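Local coordinates for beta-lactamase/D-alanine Carboxypeptidase (Yersinia pestis, PDB 3RJU), which probably hydrolyses beta-lactams or trims D-alanine-ended peptides through an active-site serine, at residues Val29-Asn33 with Asn34-Asn38; Ile58-Ala61 with Ser62-Lys65; Ser69-Met72 with Val73-Asp77; Asn343-Val346 with Ala347-Lys351. All blocks are in the same frame, centred on the assembly; numbering follows the deposited sequence. Where two conformers were deposited one is given.

Overall arrangement
Along the chain the four contacts come in series, none overlapping another. Contacts 1 and 4 lie at one side of the fold, their centres about 13 Å apart: the hairpin of strands 25-32 and 35-42, at one border of the large antiparallel sheet, meets the C-terminal helix 336-349, with Val-30 CG1 packing on Leu-349 CD1 at 3.7 Å. Contact 2, its centre about 5 Å from that of the chain, sits where strand 58-59 leads into helix 64-77 at the probable active site. Contact 3 continues that helix, centre to centre about 18 Å on; contacts 3 and 4 have their centres about 30 Å apart. Together they sample the sheet-helix layer, the probable catalytic centre and the helical region beyond it.

Contact 1: Val29-Asn33 with Asn34-Asn38; sequences VVIDN and NQVVN
The carbonyl oxygen of Gln-35 receives two hydrogens from the facing strand: the amide of Asp-32, with N to O 2.8 Å and an almost straight N-H...O angle of 171°, and the CA-H of Ile-31, whose CA is 3.4 Å from Gln-35 O. This is the tip of a beta hairpin with a two-residue loop (Asn-33, Asn-34), closed by a type II' turn from Asp-32 to Gln-35, with Asn-33 in the positive-phi corner. The returning amide, Gln-35 N to Asp-32 O at 2.9 Å, arrives from above the carbonyl plane, 48° out of it. The Val-30/Val-37 hydrogen-bonded pair is flatter, both its bonds lying in the carbonyl planes, and Val-30 N to Val-37 O measures 2.8 Å. The side chains of Val-30, Asp-32, Gln-35 and Val-37 share the face turned to helix 6-20, where Asp-32 OD2 bonds to Ser-1 OG. The opposite face carries Val-29, Ile-31, Val-36 and Asn-38 toward helix 233-241. There Ile-31 CG1 reaches Val-36 CG2 at 4.3 Å. Asn-38 runs alongside Val-29; a chi1 of -72° swings its amide across, and OD1 rests 3.4 Å from the methyl Val-29 CG2.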
loop_
_atom_site.group_PDB
_atom_site.type_symbol
_atom_site.label_atom_id
_atom_site.label_comp_id
_atom_site.label_asym_id
_atom_site.label_seq_id
_atom_site.Cartn_x
_atom_site.Cartn_y
_atom_site.Cartn_z
ATOM N N VAL A 29 13.602 -3.491 6.079
ATOM C CA VAL A 29 14.162 -2.154 6.114
ATOM C C VAL A 29 13.638 -1.482 7.363
ATOM O O VAL A 29 12.417 -1.350 7.542
ATOM C CB VAL A 29 13.715 -1.308 4.894
ATOM C CG1 VAL A 29 14.254 0.127 5.004
ATOM C CG2 VAL A 29 14.174 -1.968 3.593
ATOM N N VAL A 30 14.558 -1.043 8.222
ATOM C CA VAL A 30 14.188 -0.393 9.468
ATOM C C VAL A 30 14.781 1.006 9.493
ATOM O O VAL A 30 15.991 1.177 9.300
ATOM C CB VAL A 30 14.707 -1.196 10.698
ATOM C CG1 VAL A 30 14.332 -0.499 12.008
ATOM C CG2 VAL A 30 14.162 -2.624 10.680
ATOM N N ILE A 31 13.939 2.006 9.750
ATOM C CA ILE A 31 14.411 3.368 9.937
ATOM C C ILE A 31 14.073 3.764 11.354
ATOM O O ILE A 31 12.930 3.655 11.763
ATOM C CB ILE A 31 13.747 4.368 8.968
ATOM C CG1 ILE A 31 14.118 4.037 7.525
ATOM C CG2 ILE A 31 14.183 5.808 9.317
ATOM C CD1 ILE A 31 13.356 4.824 6.452
ATOM N N ASP A 32 15.072 4.220 12.105
ATOM C CA ASP A 32 14.855 4.629 13.485
ATOM C C ASP A 32 15.677 5.890 13.693
ATOM O O ASP A 32 16.881 5.828 13.938
ATOM C CB ASP A 32 15.280 3.508 14.433
ATOM C CG ASP A 32 14.990 3.825 15.896
ATOM O OD1 ASP A 32 14.979 5.018 16.283
ATOM O OD2 ASP A 32 14.799 2.864 16.669
ATOM N N ASN A 33 15.022 7.042 13.573
ATOM C CA ASN A 33 15.708 8.336 13.612
ATOM C C ASN A 33 16.876 8.354 12.623
ATOM O O ASN A 33 16.660 8.273 11.414
ATOM C CB ASN A 33 16.157 8.675 15.036
ATOM C CG ASN A 33 16.551 10.143 15.202
ATOM O OD1 ASN A 33 16.227 10.999 14.369
ATOM N ND2 ASN A 33 17.252 10.439 16.292
ATOM N N ASN A 34 18.110 8.443 13.114
ATOM C CA ASN A 34 19.247 8.492 12.194
ATOM C C ASN A 34 19.768 7.134 11.734
ATOM O O ASN A 34 20.697 7.066 10.925
ATOM C CB ASN A 34 20.389 9.302 12.795
ATOM C CG ASN A 34 19.986 10.716 13.062
ATOM O OD1 ASN A 34 19.543 11.420 12.161
ATOM N ND2 ASN A 34 20.097 11.133 14.312
ATOM N N GLN A 35 19.173 6.064 12.251
ATOM C CA GLN A 35 19.648 4.712 11.971
ATOM C C GLN A 35 18.848 4.101 10.843
ATOM O O GLN A 35 17.619 4.181 10.828
ATOM C CB GLN A 35 19.503 3.811 13.203
ATOM C CG GLN A 35 20.198 4.317 14.436
ATOM C CD GLN A 35 21.597 4.784 14.145
ATOM O OE1 GLN A 35 22.449 4.004 13.721
ATOM N NE2 GLN A 35 21.841 6.076 14.345
ATOM N N VAL A 36 19.550 3.501 9.889
ATOM C CA VAL A 36 18.909 2.655 8.895
ATOM C C VAL A 36 19.532 1.266 8.994
ATOM O O VAL A 36 20.751 1.113 8.873
ATOM C CB VAL A 36 19.082 3.214 7.471
ATOM C CG1 VAL A 36 18.523 2.217 6.428
ATOM C CG2 VAL A 36 18.406 4.582 7.354
ATOM N N VAL A 37 18.695 0.258 9.215
ATOM C CA VAL A 37 19.167 -1.117 9.354
ATOM C C VAL A 37 18.460 -1.948 8.297
ATOM O O VAL A 37 17.230 -1.967 8.221
ATOM C CB VAL A 37 18.887 -1.698 10.760
ATOM C CG1 VAL A 37 19.425 -3.135 10.871
ATOM C CG2 VAL A 37 19.519 -0.821 11.842
ATOM N N ASN A 38 19.250 -2.593 7.445
ATOM C CA ASN A 38 18.738 -3.468 6.403
ATOM C C ASN A 38 19.133 -4.906 6.679
ATOM O O ASN A 38 20.275 -5.161 7.066
ATOM C CB ASN A 38 19.296 -3.057 5.042
ATOM C CG ASN A 38 18.700 -1.772 4.538
ATOM O OD1 ASN A 38 17.515 -1.718 4.221
ATOM N ND2 ASN A 38 19.515 -0.732 4.445
#

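Contact 2: Ile58-Ala61 with Ser62-Lys65; sequences IRIA and SITK
Two flat peptide groups, headed by the carbonyls of Ile-60 and Ala-61, organise this turn. Over one face of the first comes the amide of Ile-63, its N 3.2 Å from Ile-60 O and 43° above the carbonyl plane. The second is met closer to its plane, at the oxygen end: the hydroxyl of Thr-64 donates from OG1 to Ala-61 O at 2.7 Å, tilted by only 16°. The chi1 of Thr-64, -66°, turns this hydroxyl back to the residue three before it. Ala-61 has positive phi, and with Ser-62 it gives the backbone angles of a type II' turn between strand 58-59 and helix 64-77. Ile-60 and Ile-63 cross at about a right angle, with Ile-60 CD1 set 3.8 Å from Ile-63 CB, while Ile-60 CG1 passes 3.7 Å from Thr-64 OG1. On the helix side, Lys-65 folds its tip back and donates from NZ to Ser-62 OG at 2.9 Å, consistent with the SxxK motif of serine beta-lactamases and penicillin-binding proteins. Ser-62 OG also bonds to a bound citrate, and Lys-65 NZ to Tyr-159 OH and Asn-161 OD1. Ile-60 and Ile-63 both pack on Met-236 of helix 233-241, and Ile-63 additionally meets Thr-311 of strand 309-316 and Lys-302 of strand 299-306.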
loop_
_atom_site.group_PDB
_atom_site.type_symbol
_atom_site.label_atom_id
_atom_site.label_comp_id
_atom_site.label_asym_id
_atom_site.label_seq_id
_atom_site.Cartn_x
_atom_site.Cartn_y
_atom_site.Cartn_z
ATOM N N ILE A 58 10.518 -6.152 -6.346
ATOM C CA ILE A 58 9.456 -6.757 -5.556
ATOM C C ILE A 58 8.110 -6.222 -6.042
ATOM O O ILE A 58 8.050 -5.136 -6.638
ATOM C CB ILE A 58 9.617 -6.429 -4.058
ATOM C CG1 ILE A 58 9.515 -4.919 -3.800
ATOM C CG2 ILE A 58 10.956 -6.955 -3.537
ATOM C CD1 ILE A 58 9.698 -4.530 -2.324
ATOM N N ARG A 59 7.043 -6.978 -5.799
ATOM C CA ARG A 59 5.694 -6.424 -5.902
ATOM C C ARG A 59 5.300 -5.889 -4.533
ATOM O O ARG A 59 5.297 -6.646 -3.543
ATOM C CB ARG A 59 4.683 -7.491 -6.332
ATOM C CG ARG A 59 5.009 -8.149 -7.678
ATOM C CD ARG A 59 3.856 -9.036 -8.122
ATOM N NE ARG A 59 4.160 -9.865 -9.290
ATOM C CZ ARG A 59 3.845 -9.552 -10.547
ATOM N NH1 ARG A 59 3.218 -8.410 -10.837
ATOM N NH2 ARG A 59 4.144 -10.397 -11.523
ATOM N N ILE A 60 4.982 -4.597 -4.441
ATOM C CA ILE A 60 4.570 -4.082 -3.135
ATOM C C ILE A 60 3.084 -4.312 -2.859
ATOM O O ILE A 60 2.603 -4.053 -1.753
ATOM C CB ILE A 60 4.959 -2.589 -2.913
ATOM C CG1 ILE A 60 4.118 -1.649 -3.793
ATOM C CG2 ILE A 60 6.463 -2.379 -3.167
ATOM C CD1 ILE A 60 4.399 -0.157 -3.499
ATOM N N ALA A 61 2.366 -4.814 -3.861
ATOM C CA ALA A 61 0.945 -5.099 -3.709
ATOM C C ALA A 61 0.246 -3.864 -3.141
ATOM O O ALA A 61 0.508 -2.760 -3.602
ATOM C CB ALA A 61 0.710 -6.358 -2.837
ATOM N N SER A 62 -0.605 -4.024 -2.130
ATOM C CA SER A 62 -1.468 -2.912 -1.694
ATOM C C SER A 62 -0.773 -1.758 -0.957
ATOM O O SER A 62 -1.422 -0.774 -0.583
ATOM C CB SER A 62 -2.667 -3.430 -0.893
ATOM O OG SER A 62 -3.484 -4.248 -1.717
ATOM N N ILE A 63 0.536 -1.845 -0.740
ATOM C CA ILE A 63 1.257 -0.645 -0.305
ATOM C C ILE A 63 1.023 0.440 -1.376
ATOM O O ILE A 63 1.064 1.646 -1.091
ATOM C CB ILE A 63 2.788 -0.916 -0.105
ATOM C CG1 ILE A 63 3.020 -2.013 0.946
ATOM C CG2 ILE A 63 3.510 0.336 0.300
ATOM C CD1 ILE A 63 2.438 -1.722 2.303
ATOM N N THR A 64 0.734 -0.013 -2.597
ATOM C CA THR A 64 0.368 0.865 -3.717
ATOM C C THR A 64 -0.710 1.868 -3.306
ATOM O O THR A 64 -0.654 3.033 -3.699
ATOM C CB THR A 64 -0.174 0.042 -4.914
ATOM O OG1 THR A 64 0.880 -0.765 -5.454
ATOM C CG2 THR A 64 -0.710 0.970 -6.031
ATOM N N LYS A 65 -1.683 1.425 -2.510
ATOM C CA LYS A 65 -2.793 2.306 -2.116
ATOM C C LYS A 65 -2.319 3.541 -1.357
ATOM O O LYS A 65 -2.920 4.611 -1.484
ATOM C CB LYS A 65 -3.790 1.538 -1.256
ATOM C CG LYS A 65 -4.517 0.433 -2.011
ATOM C CD LYS A 65 -5.579 -0.225 -1.150
ATOM C CE LYS A 65 -6.436 -1.221 -1.933
ATOM N NZ LYS A 65 -5.639 -2.397 -2.426
#

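Contact 3: Ser69-Met72 with Val73-Asp77; sequences SEIM and VKLAD
Lys-74 runs outward from the helix, leaning back toward Glu-70, and each atom of its side chain finds a neighbour there. CB starts 3.5 Å from Glu-70 O, and Lys-74 CG stays 3.4 Å from that oxygen. The chain is extended from here on: CD comes level with the glutamate methylene, Lys-74 CD to Glu-70 CG being 4.0 Å, and CE passes 3.3 Å from Glu-70 OE2. The ammonium then closes a salt bridge, Lys-74 NZ to Glu-70 OE2 2.8 Å, entering on the anti side of the oxygen and 27° out of the carboxylate plane. Glu-70 is likewise extended, and the two chains lie side by side, pointing the same way. This is an i to i+4 ion pair of helix 64-77, the helix that follows the probable nucleophilic serine. The buried carboxylate is gripped from outside as well: OE2 by a second ammonium, Lys-252 NZ, and OE1 by the indole N-H of Trp-239. Lys-74 NZ also bonds to Lys-186 O. One residue on, Ile-71 and Leu-75 repeat the i to i+4 spacing in apolar form, Ile-71 CG2 to Leu-75 CD1 3.9 Å, against Leu-171 of helix 162-175. Val-73 sends CG2 back to Ser-69 O at 3.3 Å, while the selenomethionine Met-72 turns about its CG-SE bond (chi3 62°), bringing CE 4.5 Å from Val-73 CG2.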
loop_
_atom_site.group_PDB
_atom_site.type_symbol
_atom_site.label_atom_id
_atom_site.label_comp_id
_atom_site.label_asym_id
_atom_site.label_seq_id
_atom_site.Cartn_x
_atom_site.Cartn_y
_atom_site.Cartn_z
ATOM N N SER A 69 -3.268 7.381 -2.445
ATOM C CA SER A 69 -3.727 8.430 -1.524
ATOM C C SER A 69 -2.749 9.597 -1.423
ATOM O O SER A 69 -3.165 10.758 -1.302
ATOM C CB SER A 69 -4.061 7.843 -0.149
ATOM O OG SER A 69 -5.337 7.216 -0.220
ATOM N N GLU A 70 -1.448 9.304 -1.490
ATOM C CA GLU A 70 -0.441 10.365 -1.509
ATOM C C GLU A 70 -0.673 11.319 -2.683
ATOM O O GLU A 70 -0.676 12.543 -2.527
ATOM C CB GLU A 70 0.982 9.787 -1.613
ATOM C CG GLU A 70 2.037 10.897 -1.824
ATOM C CD GLU A 70 3.474 10.448 -1.730
ATOM O OE1 GLU A 70 3.707 9.255 -1.735
ATOM O OE2 GLU A 70 4.384 11.320 -1.692
ATOM N N ILE A 71 -0.857 10.749 -3.867
ATOM C CA ILE A 71 -1.138 11.540 -5.057
ATOM C C ILE A 71 -2.427 12.344 -4.910
ATOM O O ILE A 71 -2.461 13.529 -5.265
ATOM C CB ILE A 71 -1.132 10.660 -6.323
ATOM C CG1 ILE A 71 0.298 10.160 -6.569
ATOM C CG2 ILE A 71 -1.664 11.429 -7.552
ATOM C CD1 ILE A 71 0.404 9.089 -7.630
HETATM N N MSE A 72 -3.479 11.726 -4.379
HETATM C CA MSE A 72 -4.718 12.459 -4.136
HETATM C C MSE A 72 -4.470 13.658 -3.208
HETATM O O MSE A 72 -4.913 14.773 -3.479
HETATM C CB MSE A 72 -5.786 11.550 -3.536
HETATM C CG MSE A 72 -7.111 12.266 -3.282
HETATM SE SE MSE A 72 -8.370 11.130 -2.319
HETATM C CE MSE A 72 -7.333 10.903 -0.678
ATOM N N VAL A 73 -3.748 13.433 -2.116
ATOM C CA VAL A 73 -3.474 14.504 -1.160
ATOM C C VAL A 73 -2.637 15.619 -1.808
ATOM O O VAL A 73 -2.905 16.815 -1.613
ATOM C CB VAL A 73 -2.801 13.932 0.108
ATOM C CG1 VAL A 73 -2.167 15.022 0.956
ATOM C CG2 VAL A 73 -3.817 13.124 0.909
ATOM N N LYS A 74 -1.631 15.243 -2.594
ATOM C CA LYS A 74 -0.827 16.249 -3.266
ATOM C C LYS A 74 -1.637 17.044 -4.289
ATOM O O LYS A 74 -1.552 18.285 -4.329
ATOM C CB LYS A 74 0.421 15.627 -3.884
ATOM C CG LYS A 74 1.411 15.204 -2.807
ATOM C CD LYS A 74 2.596 14.495 -3.374
ATOM C CE LYS A 74 3.740 14.518 -2.371
ATOM N NZ LYS A 74 4.880 13.752 -2.912
ATOM N N LEU A 75 -2.471 16.357 -5.071
ATOM C CA LEU A 75 -3.325 17.064 -6.032
ATOM C C LEU A 75 -4.354 17.963 -5.335
ATOM O O LEU A 75 -4.722 19.019 -5.859
ATOM C CB LEU A 75 -4.031 16.077 -6.977
ATOM C CG LEU A 75 -3.125 15.379 -7.994
ATOM C CD1 LEU A 75 -3.954 14.384 -8.815
ATOM C CD2 LEU A 75 -2.431 16.373 -8.905
ATOM N N ALA A 76 -4.818 17.553 -4.159
ATOM C CA ALA A 76 -5.736 18.391 -3.391
ATOM C C ALA A 76 -5.027 19.652 -2.920
ATOM O O ALA A 76 -5.586 20.748 -2.982
ATOM C CB ALA A 76 -6.312 17.621 -2.198
ATOM N N ASP A 77 -3.790 19.516 -2.454
ATOM C CA ASP A 77 -3.036 20.705 -2.061
ATOM C C ASP A 77 -2.811 21.647 -3.246
ATOM O O ASP A 77 -2.790 22.878 -3.076
ATOM C CB ASP A 77 -1.700 20.312 -1.433
ATOM C CG ASP A 77 -0.944 21.509 -0.902
ATOM O OD1 ASP A 77 -1.422 22.133 0.077
ATOM O OD2 ASP A 77 0.122 21.831 -1.468
#

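Contact 4: Asn343-Val346 with Ala347-Lys351; sequences NQLV and AELVK
Ala-347, Glu-348, Leu-349 and Val-350 each give their amide to the carbonyl four residues earlier, the i to i+4 bonding of an alpha helix, with Ala-347 N to Asn-343 O at 2.9 Å and Val-350 N to Val-346 O at 3.0 Å. This is the last stretch of the C-terminal helix 336-349, which lies on the large antiparallel sheet of the beta-lactamase fold. Two apolar pairs follow the same spacing. Leu-345 and Leu-349 cross obliquely: the methyl Leu-349 CD1 sits 4.0 Å from the branch carbon Leu-345 CG. Leu-349 CG also lies 3.4 Å from Leu-345 O, the acceptor of its own amide. Val-346 and Val-350 meet branch to branch, CG1 to CG1 4.3 Å, and Val-350 CG1 comes within 3.4 Å of Val-346 O. Ala-347, small and buried, places CB 3.5 Å from Gln-344 O and packs on Leu-296 and Pro-297. Both valines touch Val-316 of strand 309-316; on strand 321-328 Val-346 meets Val-323 and Val-350 meets Ile-321. The leucines lean on helix 6-20 through Tyr-13 and Ile-9. At the start of the segment Asn-343 OD1 is bonded to Tyr-312 OH. Beyond the apolar part, Glu-348 bends at its second torsion (chi2 63°) and meets the extended side chain of the terminal Lys-351 in a salt bridge: NZ reaches Glu-348 OE1 at 2.8 Å, on the syn side and 28° out of the carboxylate plane.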
loop_
_atom_site.group_PDB
_atom_site.type_symbol
_atom_site.label_atom_id
_atom_site.label_comp_id
_atom_site.label_asym_id
_atom_site.label_seq_id
_atom_site.Cartn_x
_atom_site.Cartn_y
_atom_site.Cartn_z
ATOM N N ASN A 343 5.408 -5.952 14.249
ATOM C CA ASN A 343 4.806 -5.134 15.294
ATOM C C ASN A 343 5.561 -5.271 16.611
ATOM O O ASN A 343 5.771 -4.291 17.326
ATOM C CB ASN A 343 3.319 -5.465 15.474
ATOM C CG ASN A 343 2.486 -5.051 14.272
ATOM O OD1 ASN A 343 2.837 -4.085 13.565
ATOM N ND2 ASN A 343 1.382 -5.782 14.021
ATOM N N GLN A 344 5.989 -6.490 16.917
ATOM C CA GLN A 344 6.779 -6.701 18.119
ATOM C C GLN A 344 8.152 -6.046 18.031
ATOM O O GLN A 344 8.656 -5.523 19.027
ATOM C CB GLN A 344 6.891 -8.190 18.423
ATOM C CG GLN A 344 5.558 -8.767 18.820
ATOM C CD GLN A 344 5.576 -10.268 18.931
ATOM O OE1 GLN A 344 6.638 -10.880 19.083
ATOM N NE2 GLN A 344 4.398 -10.879 18.861
ATOM N N LEU A 345 8.762 -6.084 16.848
ATOM C CA LEU A 345 10.006 -5.351 16.621
ATOM C C LEU A 345 9.793 -3.852 16.883
ATOM O O LEU A 345 10.580 -3.210 17.580
ATOM C CB LEU A 345 10.515 -5.577 15.196
ATOM C CG LEU A 345 11.693 -4.704 14.721
ATOM C CD1 LEU A 345 12.923 -4.817 15.636
ATOM C CD2 LEU A 345 12.053 -5.074 13.292
ATOM N N VAL A 346 8.723 -3.300 16.314
ATOM C CA VAL A 346 8.424 -1.880 16.493
ATOM C C VAL A 346 8.247 -1.575 17.992
ATOM O O VAL A 346 8.727 -0.552 18.495
ATOM C CB VAL A 346 7.175 -1.459 15.682
ATOM C CG1 VAL A 346 6.691 -0.083 16.103
ATOM C CG2 VAL A 346 7.494 -1.468 14.188
ATOM N N ALA A 347 7.601 -2.487 18.706
ATOM C CA ALA A 347 7.369 -2.299 20.141
ATOM C C ALA A 347 8.696 -2.235 20.908
ATOM O O ALA A 347 8.843 -1.448 21.852
ATOM C CB ALA A 347 6.487 -3.412 20.702
ATOM N N GLU A 348 9.666 -3.057 20.505
ATOM C CA GLU A 348 10.973 -2.998 21.152
ATOM C C GLU A 348 11.718 -1.708 20.769
ATOM O O GLU A 348 12.372 -1.089 21.609
ATOM C CB GLU A 348 11.807 -4.241 20.827
ATOM C CG GLU A 348 13.144 -4.314 21.617
ATOM C CD GLU A 348 12.959 -4.418 23.133
ATOM O OE1 GLU A 348 11.926 -4.964 23.577
ATOM O OE2 GLU A 348 13.863 -3.958 23.881
ATOM N N LEU A 349 11.602 -1.295 19.505
ATOM C CA LEU A 349 12.289 -0.098 19.047
ATOM C C LEU A 349 11.798 1.174 19.737
ATOM O O LEU A 349 12.582 2.101 19.940
ATOM C CB LEU A 349 12.222 0.047 17.524
ATOM C CG LEU A 349 12.985 -0.975 16.687
ATOM C CD1 LEU A 349 12.551 -0.878 15.228
ATOM C CD2 LEU A 349 14.513 -0.820 16.810
ATOM N N VAL A 350 10.520 1.234 20.104
ATOM C CA VAL A 350 10.025 2.473 20.713
ATOM C C VAL A 350 10.421 2.668 22.180
ATOM O O VAL A 350 10.256 3.761 22.715
ATOM C CB VAL A 350 8.478 2.646 20.580
ATOM C CG1 VAL A 350 8.046 2.715 19.100
ATOM C CG2 VAL A 350 7.744 1.565 21.353
ATOM N N LYS A 351 10.936 1.626 22.830
ATOM C CA LYS A 351 11.287 1.700 24.259
ATOM C C LYS A 351 12.414 2.681 24.534
ATOM O O LYS A 351 13.297 2.821 23.692
ATOM C CB LYS A 351 11.684 0.309 24.787
ATOM C CG LYS A 351 10.539 -0.688 24.801
ATOM C CD LYS A 351 11.009 -2.038 25.301
ATOM C CE LYS A 351 9.848 -3.022 25.364
ATOM N NZ LYS A 351 10.273 -4.419 25.715
#